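Side-chain contacts in 303aa long hypothetical esterase (Sulfolobus tokodaii, PDB 3AIN), which probably hydrolyses carboxylic ester bonds, as a thermostable carboxylesterase of the hormone-sensitive-lipase-like group of alpha/beta hydrolases: residues A[72-77]-A[128-133]; A[117-122]-A[307-312]; A[143-148]-A[184-189]. The protein carries 1 engineered substitution. All blocks are in the same frame, centred on the assembly; numbering follows the deposited sequence.

Contact 1: A[72-77]-A[128-133]; sequences GSETNI and DYRLAP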
loop_
_atom_site.group_PDB
_atom_site.type_symbol
_atom_site.label_atom_id
_atom_site.label_comp_id
_atom_site.label_asym_id
_atom_site.label_seq_id
_atom_site.Cartn_x
_atom_site.Cartn_y
_atom_site.Cartn_z
ATOM N N GLY A 72 18.316 28.603 10.216
ATOM C CA GLY A 72 18.537 27.545 11.198
ATOM C C GLY A 72 19.404 28.008 12.350
ATOM O O GLY A 72 19.969 29.106 12.322
ATOM N N SER A 73 19.505 27.166 13.372
ATOM C CA SER A 73 20.325 27.472 14.539
ATOM C C SER A 73 21.812 27.465 14.225
ATOM O O SER A 73 22.598 28.193 14.847
ATOM C CB SER A 73 19.993 26.499 15.672
ATOM O OG SER A 73 20.373 25.168 15.325
ATOM N N GLU A 74 22.201 26.701 13.219
ATOM C CA GLU A 74 23.610 26.570 12.868
ATOM C C GLU A 74 23.972 27.009 11.455
ATOM O O GLU A 74 25.154 27.082 11.091
ATOM C CB GLU A 74 24.090 25.136 13.124
ATOM C CG GLU A 74 24.007 24.734 14.590
ATOM C CD GLU A 74 24.468 23.307 14.840
ATOM O OE1 GLU A 74 24.862 22.613 13.879
ATOM O OE2 GLU A 74 24.563 22.929 16.022
ATOM N N THR A 75 22.963 27.179 10.612
ATOM C CA THR A 75 23.200 27.469 9.203
ATOM C C THR A 75 21.901 27.972 8.582
ATOM O O THR A 75 20.827 27.893 9.188
ATOM C CB THR A 75 23.681 26.217 8.447
ATOM O OG1 THR A 75 24.180 26.587 7.163
ATOM C CG2 THR A 75 22.518 25.236 8.269
ATOM N N ASN A 76 22.015 28.587 7.416
ATOM C CA ASN A 76 20.829 28.926 6.654
ATOM C C ASN A 76 20.524 27.734 5.745
ATOM O O ASN A 76 21.392 27.264 5.021
ATOM C CB ASN A 76 21.087 30.181 5.803
ATOM C CG ASN A 76 21.135 31.449 6.639
ATOM O OD1 ASN A 76 20.387 31.597 7.601
ATOM N ND2 ASN A 76 21.970 32.396 6.230
ATOM N N ILE A 77 19.306 27.223 5.843
ATOM C CA ILE A 77 18.966 25.917 5.257
ATOM C C ILE A 77 18.129 26.181 4.007
ATOM O O ILE A 77 17.021 26.687 4.100
ATOM C CB ILE A 77 18.123 25.118 6.253
ATOM C CG1 ILE A 77 18.914 24.930 7.553
ATOM C CG2 ILE A 77 17.672 23.763 5.659
ATOM C CD1 ILE A 77 18.021 24.629 8.731
ATOM N N ASP A 128 17.270 20.903 2.309
ATOM C CA ASP A 128 18.676 20.645 1.942
ATOM C C ASP A 128 19.529 20.670 3.227
ATOM O O ASP A 128 20.186 21.677 3.558
ATOM C CB ASP A 128 19.181 21.699 0.935
ATOM C CG ASP A 128 19.824 21.093 -0.332
ATOM O OD1 ASP A 128 19.757 19.866 -0.568
ATOM O OD2 ASP A 128 20.284 21.887 -1.190
ATOM N N TYR A 129 19.348 19.642 4.047
ATOM C CA TYR A 129 20.094 19.548 5.303
ATOM C C TYR A 129 21.597 19.369 5.021
ATOM O O TYR A 129 21.996 18.839 3.979
ATOM C CB TYR A 129 19.544 18.410 6.182
ATOM C CG TYR A 129 19.566 17.037 5.511
ATOM C CD1 TYR A 129 20.732 16.260 5.497
ATOM C CD2 TYR A 129 18.432 16.538 4.844
ATOM C CE1 TYR A 129 20.742 14.962 4.926
ATOM C CE2 TYR A 129 18.436 15.228 4.277
ATOM C CZ TYR A 129 19.626 14.500 4.270
ATOM O OH TYR A 129 19.655 13.233 3.741
ATOM N N ARG A 130 22.448 19.760 5.974
ATOM C CA ARG A 130 23.894 19.616 5.747
ATOM C C ARG A 130 24.330 18.156 5.622
ATOM O O ARG A 130 23.897 17.301 6.406
ATOM C CB ARG A 130 24.672 20.268 6.907
ATOM C CG ARG A 130 24.854 21.793 6.748
ATOM C CD ARG A 130 25.375 22.439 8.066
ATOM N NE ARG A 130 24.431 22.281 9.163
ATOM C CZ ARG A 130 24.750 22.344 10.452
ATOM N NH1 ARG A 130 25.987 22.677 10.815
ATOM N NH2 ARG A 130 23.833 22.128 11.370
ATOM N N LEU A 131 25.292 17.910 4.732
ATOM C CA LEU A 131 25.771 16.548 4.462
ATOM C C LEU A 131 27.119 16.247 5.129
ATOM O O LEU A 131 28.017 17.104 5.185
ATOM C CB LEU A 131 25.858 16.293 2.953
ATOM C CG LEU A 131 24.529 16.504 2.202
ATOM C CD1 LEU A 131 24.712 16.510 0.682
ATOM C CD2 LEU A 131 23.531 15.433 2.631
ATOM N N ALA A 132 27.315 14.968 5.445
ATOM C CA ALA A 132 28.628 14.425 5.786
ATOM C C ALA A 132 29.395 14.068 4.514
ATOM O O ALA A 132 28.782 13.848 3.471
ATOM C CB ALA A 132 28.431 13.157 6.672
ATOM N N PRO A 133 30.734 13.894 4.612
ATOM C CA PRO A 133 31.565 14.037 5.812
ATOM C C PRO A 133 31.904 15.490 6.175
ATOM O O PRO A 133 32.457 15.744 7.263
ATOM C CB PRO A 133 32.845 13.271 5.439
ATOM C CG PRO A 133 32.969 13.469 3.964
ATOM C CD PRO A 133 31.527 13.444 3.448
#
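Arg130 reaches Glu74 and Thr75 through a bend at its third torsion (chi3 -63°), which turns the guanidinium toward the 72-77 turn. Glu74 answers with CG beside its own backbone N and an extended chain beyond it, putting OE1 at the edge of the guanidinium. The main bond runs from Arg130 NH2 to Glu74 OE1, 2.8 Å long and fairly straight at 163°. It is the core of a salt bridge. A second bond to the same oxygen, from Arg130 NH1 at 3.3 Å, is weak. OE1 lies almost in the guanidinium plane, but the carboxylate stands nearly upright to that plane, 84° away. The acid is therefore gripped through one oxygen, on its anti side, and not as a flat two-oxygen pair.

Thr75 CB lies over one face of the same group. Its methyl CG2 lies 3.6 Å from Arg130 NE and 4.0 Å from Arg130 CD, and the two side chains slide past each other in opposite directions. Deeper in, Ile77 CG2 rests 3.9 Å from the carbonyl oxygen Asp128 O. Here strand 76-83 runs antiparallel beside strand 123-127, and Asp128 and Lys78 share backbone hydrogen bonding. Segment 72-77 holds the turn after strand 64-71 and the start of strand 76-83. In segment 128-133 the Tyr129 ring stacks on His97. That histidine opens an HGGG sequence of the kind that supplies the oxyanion hole in hormone-sensitive-lipase relatives.

Arg130 NH2 also makes a salt bridge to Asp143 of helix 139-153. One guanidinium nitrogen thus serves two carboxylates. The two acids balance the arginine's charge and probably limit its rotation, and the arginine would favour their charged form.

Contact 2: A[117-122]-A[307-312]; sequences TNSCQC and DAIGLI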
loop_
_atom_site.group_PDB
_atom_site.type_symbol
_atom_site.label_atom_id
_atom_site.label_comp_id
_atom_site.label_asym_id
_atom_site.label_seq_id
_atom_site.Cartn_x
_atom_site.Cartn_y
_atom_site.Cartn_z
ATOM N N THR A 117 3.991 15.523 -4.226
ATOM C CA THR A 117 3.138 16.699 -4.116
ATOM C C THR A 117 1.830 16.464 -4.855
ATOM O O THR A 117 0.752 16.712 -4.322
ATOM C CB THR A 117 3.835 17.910 -4.737
ATOM O OG1 THR A 117 4.993 18.224 -3.960
ATOM C CG2 THR A 117 2.895 19.114 -4.788
ATOM N N ASN A 118 1.924 15.982 -6.086
ATOM C CA ASN A 118 0.700 15.729 -6.866
ATOM C C ASN A 118 -0.143 14.595 -6.289
ATOM O O ASN A 118 -1.379 14.623 -6.343
ATOM C CB ASN A 118 1.027 15.489 -8.344
ATOM C CG ASN A 118 1.474 16.755 -9.058
ATOM O OD1 ASN A 118 1.094 17.867 -8.667
ATOM N ND2 ASN A 118 2.398 16.606 -9.996
ATOM N N SER A 119 0.525 13.582 -5.748
ATOM C CA SER A 119 -0.173 12.472 -5.134
ATOM C C SER A 119 -0.894 12.859 -3.840
ATOM O O SER A 119 -2.028 12.384 -3.620
ATOM C CB SER A 119 0.766 11.258 -4.915
ATOM O OG SER A 119 0.018 10.136 -4.438
ATOM N N CYS A 120 -0.204 13.580 -2.933
ATOM C CA CYS A 120 -0.809 13.994 -1.631
ATOM C C CYS A 120 -1.692 15.230 -1.731
ATOM O O CYS A 120 -2.383 15.542 -0.771
ATOM C CB CYS A 120 0.195 14.213 -0.468
ATOM S SG CYS A 120 1.532 15.464 -0.665
ATOM N N GLN A 121 -1.612 15.932 -2.854
ATOM C CA GLN A 121 -2.263 17.248 -3.010
ATOM C C GLN A 121 -1.996 18.135 -1.812
ATOM O O GLN A 121 -2.902 18.734 -1.211
ATOM C CB GLN A 121 -3.746 17.080 -3.282
ATOM C CG GLN A 121 -3.940 16.257 -4.543
ATOM C CD GLN A 121 -5.348 16.284 -5.053
ATOM O OE1 GLN A 121 -6.291 16.175 -4.275
ATOM N NE2 GLN A 121 -5.491 16.219 -6.371
ATOM N N CYS A 122 -0.716 18.262 -1.516
ATOM C CA CYS A 122 -0.292 18.927 -0.317
ATOM C C CYS A 122 0.976 19.714 -0.650
ATOM O O CYS A 122 1.521 19.562 -1.738
ATOM C CB CYS A 122 -0.101 17.898 0.778
ATOM S SG CYS A 122 1.483 17.076 0.700
ATOM N N ASP A 307 3.116 2.921 -7.290
ATOM C CA ASP A 307 2.028 2.536 -6.384
ATOM C C ASP A 307 2.316 2.924 -4.930
ATOM O O ASP A 307 1.404 3.305 -4.198
ATOM C CB ASP A 307 1.693 1.029 -6.513
ATOM C CG ASP A 307 1.170 0.667 -7.916
ATOM O OD1 ASP A 307 0.685 1.583 -8.606
ATOM O OD2 ASP A 307 1.196 -0.528 -8.310
ATOM N N ALA A 308 3.577 2.824 -4.504
ATOM C CA ALA A 308 3.978 3.352 -3.196
ATOM C C ALA A 308 3.694 4.843 -3.042
ATOM O O ALA A 308 3.148 5.278 -2.029
ATOM C CB ALA A 308 5.456 3.058 -2.897
ATOM N N ILE A 309 3.979 5.606 -4.086
ATOM C CA ILE A 309 3.684 7.030 -4.050
ATOM C C ILE A 309 2.165 7.249 -3.993
ATOM O O ILE A 309 1.707 8.162 -3.325
ATOM C CB ILE A 309 4.292 7.744 -5.236
ATOM C CG1 ILE A 309 5.821 7.767 -5.083
ATOM C CG2 ILE A 309 3.739 9.181 -5.366
ATOM C CD1 ILE A 309 6.558 8.130 -6.361
ATOM N N GLY A 310 1.391 6.408 -4.678
ATOM C CA GLY A 310 -0.084 6.492 -4.582
ATOM C C GLY A 310 -0.578 6.248 -3.156
ATOM O O GLY A 310 -1.491 6.941 -2.683
ATOM N N LEU A 311 0.009 5.269 -2.475
ATOM C CA LEU A 311 -0.351 4.963 -1.072
ATOM C C LEU A 311 0.010 6.114 -0.138
ATOM O O LEU A 311 -0.775 6.476 0.757
ATOM C CB LEU A 311 0.345 3.687 -0.600
ATOM C CG LEU A 311 0.142 3.235 0.843
ATOM C CD1 LEU A 311 -1.347 3.127 1.190
ATOM C CD2 LEU A 311 0.853 1.913 1.106
ATOM N N ILE A 312 1.224 6.640 -0.296
ATOM C CA ILE A 312 1.642 7.823 0.470
ATOM C C ILE A 312 0.644 8.984 0.279
ATOM O O ILE A 312 0.226 9.624 1.252
ATOM C CB ILE A 312 3.056 8.292 0.032
ATOM C CG1 ILE A 312 4.086 7.248 0.458
ATOM C CG2 ILE A 312 3.363 9.683 0.638
ATOM C CD1 ILE A 312 5.458 7.408 -0.207
#
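Ser119 and Ile309 make the single hydrogen bond of this contact, from Ser119 OG to the helix carbonyl oxygen Ile309 O, 2.8 Å. With OG anti to the backbone N (chi1 -174°), the hydroxyl is turned to the facing helix. It comes to the oxygen from above the carbonyl plane, 45° out of it, with a C=O...OG angle of 122°. A side-chain hydroxyl of one helix is thus tied to the main chain of another.

Two van der Waals contacts accompany the bond. Ser119 CB touches the branch methyl Ile309 CG2 at 3.7 Å. Ser119 OG also lies 3.6 Å from Gly310 CA. The backbones come very close here, with Ser119 CA and Gly310 CA 6.0 Å apart.

Within segment 117-122 a disulfide, Cys120 SG to Cys122 SG at 2.1 Å, probably restrains the end of the helix. It spans Gln121, which leaves the helix with positive phi.

Helix 110-120 ends at this point, against helix 303-321. Further along the latter, Arg317 NE bonds to Ser119 O, and Leu316, Phe320 and Tyr321 pack on the two cysteines. Ile312 lies on strands 192-196 and 255-260 of the central sheet. Asp307 meets Lys318 and Thr284 of the second subunit, so helix 303-321 joins the sheet, helix 110-120 and the dimer partner.

Contact 3: A[143-148]-A[184-189]; sequences DSFDAL and KKENIK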
loop_
_atom_site.group_PDB
_atom_site.type_symbol
_atom_site.label_atom_id
_atom_site.label_comp_id
_atom_site.label_asym_id
_atom_site.label_seq_id
_atom_site.Cartn_x
_atom_site.Cartn_y
_atom_site.Cartn_z
ATOM N N ASP A 143 19.630 20.492 11.376
ATOM C CA ASP A 143 18.957 21.141 10.254
ATOM C C ASP A 143 17.542 20.612 10.023
ATOM O O ASP A 143 16.624 21.373 9.710
ATOM C CB ASP A 143 19.763 20.991 8.964
ATOM C CG ASP A 143 21.055 21.764 8.991
ATOM O OD1 ASP A 143 21.337 22.430 10.003
ATOM O OD2 ASP A 143 21.821 21.638 8.014
ATOM N N SER A 144 17.377 19.295 10.071
ATOM C CA SER A 144 16.050 18.727 9.818
ATOM C C SER A 144 15.015 19.178 10.824
ATOM O O SER A 144 13.889 19.522 10.451
ATOM C CB SER A 144 16.122 17.194 9.731
ATOM O OG SER A 144 16.978 16.807 8.644
ATOM N N PHE A 145 15.411 19.245 12.098
ATOM C CA PHE A 145 14.479 19.662 13.144
ATOM C C PHE A 145 14.254 21.177 13.037
ATOM O O PHE A 145 13.139 21.647 13.186
ATOM C CB PHE A 145 15.045 19.331 14.529
ATOM C CG PHE A 145 14.138 19.714 15.643
ATOM C CD1 PHE A 145 12.845 19.215 15.675
ATOM C CD2 PHE A 145 14.421 20.846 16.385
ATOM C CE1 PHE A 145 11.934 19.666 16.633
ATOM C CE2 PHE A 145 13.548 21.259 17.390
ATOM C CZ PHE A 145 12.285 20.702 17.475
ATOM N N ASP A 146 15.325 21.922 12.815
ATOM C CA ASP A 146 15.208 23.396 12.716
ATOM C C ASP A 146 14.253 23.737 11.566
ATOM O O ASP A 146 13.413 24.635 11.693
ATOM C CB ASP A 146 16.571 24.043 12.431
ATOM C CG ASP A 146 17.476 24.099 13.665
ATOM O OD1 ASP A 146 17.018 23.753 14.780
ATOM O OD2 ASP A 146 18.653 24.449 13.501
ATOM N N ALA A 147 14.391 23.040 10.435
ATOM C CA ALA A 147 13.453 23.254 9.311
ATOM C C ALA A 147 12.019 22.912 9.683
ATOM O O ALA A 147 11.091 23.656 9.339
ATOM C CB ALA A 147 13.916 22.445 8.051
ATOM N N LEU A 148 11.799 21.791 10.355
ATOM C CA LEU A 148 10.445 21.451 10.728
ATOM C C LEU A 148 9.827 22.500 11.648
ATOM O O LEU A 148 8.779 22.898 11.468
ATOM C CB LEU A 148 10.398 20.091 11.395
ATOM C CG LEU A 148 9.076 19.529 11.878
ATOM C CD1 LEU A 148 8.727 20.231 13.093
ATOM C CD2 LEU A 148 7.994 19.683 10.892
ATOM N N LYS A 184 8.015 15.940 19.642
ATOM C CA LYS A 184 7.240 15.565 20.818
ATOM C C LYS A 184 7.796 16.270 22.057
ATOM O O LYS A 184 7.051 16.889 22.828
ATOM C CB LYS A 184 7.253 14.040 20.989
ATOM C CG LYS A 184 7.261 13.570 22.423
ATOM C CD LYS A 184 6.896 12.095 22.505
ATOM C CE LYS A 184 8.136 11.227 22.590
ATOM N NZ LYS A 184 7.852 9.929 23.311
ATOM N N LYS A 185 9.118 16.369 22.105
ATOM C CA LYS A 185 9.811 16.913 23.259
ATOM C C LYS A 185 9.569 18.409 23.396
ATOM O O LYS A 185 9.581 18.936 24.502
ATOM C CB LYS A 185 11.310 16.632 23.163
ATOM C CG LYS A 185 11.653 15.172 22.894
ATOM C CD LYS A 185 13.156 14.987 22.700
ATOM C CE LYS A 185 13.803 14.333 23.909
ATOM N NZ LYS A 185 13.852 12.849 23.774
ATOM N N GLU A 186 9.212 19.055 22.285
ATOM C CA GLU A 186 8.948 20.491 22.263
ATOM C C GLU A 186 7.473 20.839 22.105
ATOM O O GLU A 186 7.155 21.916 21.607
ATOM C CB GLU A 186 9.720 21.161 21.125
ATOM C CG GLU A 186 11.182 20.796 21.090
ATOM C CD GLU A 186 12.075 22.008 21.112
ATOM O OE1 GLU A 186 11.617 23.088 20.686
ATOM O OE2 GLU A 186 13.261 21.857 21.473
ATOM N N ASN A 187 6.596 19.869 22.369
ATOM C CA ASN A 187 5.149 20.016 22.171
ATOM C C ASN A 187 4.716 20.499 20.782
ATOM O O ASN A 187 3.746 21.241 20.645
ATOM C CB ASN A 187 4.513 20.883 23.272
ATOM C CG ASN A 187 3.084 20.454 23.601
ATOM O OD1 ASN A 187 2.342 21.173 24.274
ATOM N ND2 ASN A 187 2.675 19.308 23.065
ATOM N N ILE A 188 5.425 20.057 19.748
ATOM C CA ILE A 188 5.033 20.366 18.381
ATOM C C ILE A 188 4.228 19.188 17.884
ATOM O O ILE A 188 4.672 18.049 18.031
ATOM C CB ILE A 188 6.267 20.519 17.480
ATOM C CG1 ILE A 188 7.025 21.797 17.841
ATOM C CG2 ILE A 188 5.876 20.464 15.998
ATOM C CD1 ILE A 188 8.419 21.845 17.233
ATOM N N LYS A 189 2.974 19.444 17.516
ATOM C CA LYS A 189 2.005 18.385 17.279
ATOM C C LYS A 189 1.882 18.147 15.780
ATOM O O LYS A 189 1.135 18.838 15.096
ATOM C CB LYS A 189 0.634 18.765 17.854
ATOM C CG LYS A 189 0.607 18.838 19.374
ATOM C CD LYS A 189 -0.318 19.944 19.869
ATOM C CE LYS A 189 0.075 20.396 21.272
ATOM N NZ LYS A 189 -1.081 20.368 22.207
#
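Phe145 points its ring tip at the loop that follows helix 171-185, and Glu186 and Ile188 receive it. The ring stands anti to the phenylalanine's backbone N (chi1 -179°), which carries CZ out from helix 139-153 to the 184-189 segment. Glu186 meets it with its aliphatic CG, 3.8 Å from Phe145 CZ. The carboxylate carbon Glu186 CD also lies 3.9 Å from Phe145 CZ. The approach is oblique, with ring and carboxylate planes 67° apart. The glutamate chain bends at chi2, which lays its carboxylate near the end of the ring.

Ile188 comes to the same ring atom with its longer branch. Its CD1 is 4.0 Å from Phe145 CZ, again at a slant. Its shorter branch is turned to the other partner: Ile188 CG2 and Leu148 CD1 meet tip to tip at 4.1 Å. The isoleucine therefore touches two residues about one helical turn apart, Phe145 and Leu148. The contact is apolar, apart from the nearby carboxylate, and the helix and loop backbones stay well apart, with Leu148 CA and Ile188 CA 9.4 Å from each other.

Leu148 also packs on Thr179 and Ser183 of helix 171-185, and on strands 92-96 and 164-169 of the sheet. It belongs to the layer between helix and sheet, while Glu186 lies at the surface.

A Schellman motif ends helix 171-185. Asn187, with positive phi, is its C-prime residue; Ile188 N bonds to Ser183 O and Asn187 N to Lys184 O. The motif places Ile188 against helix 139-153, and the two helices pack together beside the central sheet of the alpha/beta hydrolase fold.

Contacts 1 and 3 are neighbours, with centres 15 Å apart, and helix 139-153 connects them. Besides the salt bridge to Asp143, Asp146 OD2 lies 2.6 Å from Ser73 OG, a probable hydrogen bond. Thus one helix holds the edge turn through its acids and the 184-189 loop through its apolar residues. Contact 2 stands apart. Its centre is 27 Å from that of contact 1, on the opposite side of the chain's centre, and 23 Å from that of contact 3. Strand 164-169 and helix 171-185, which flank a probable nucleophile elbow, both pack on Leu148 of contact 3.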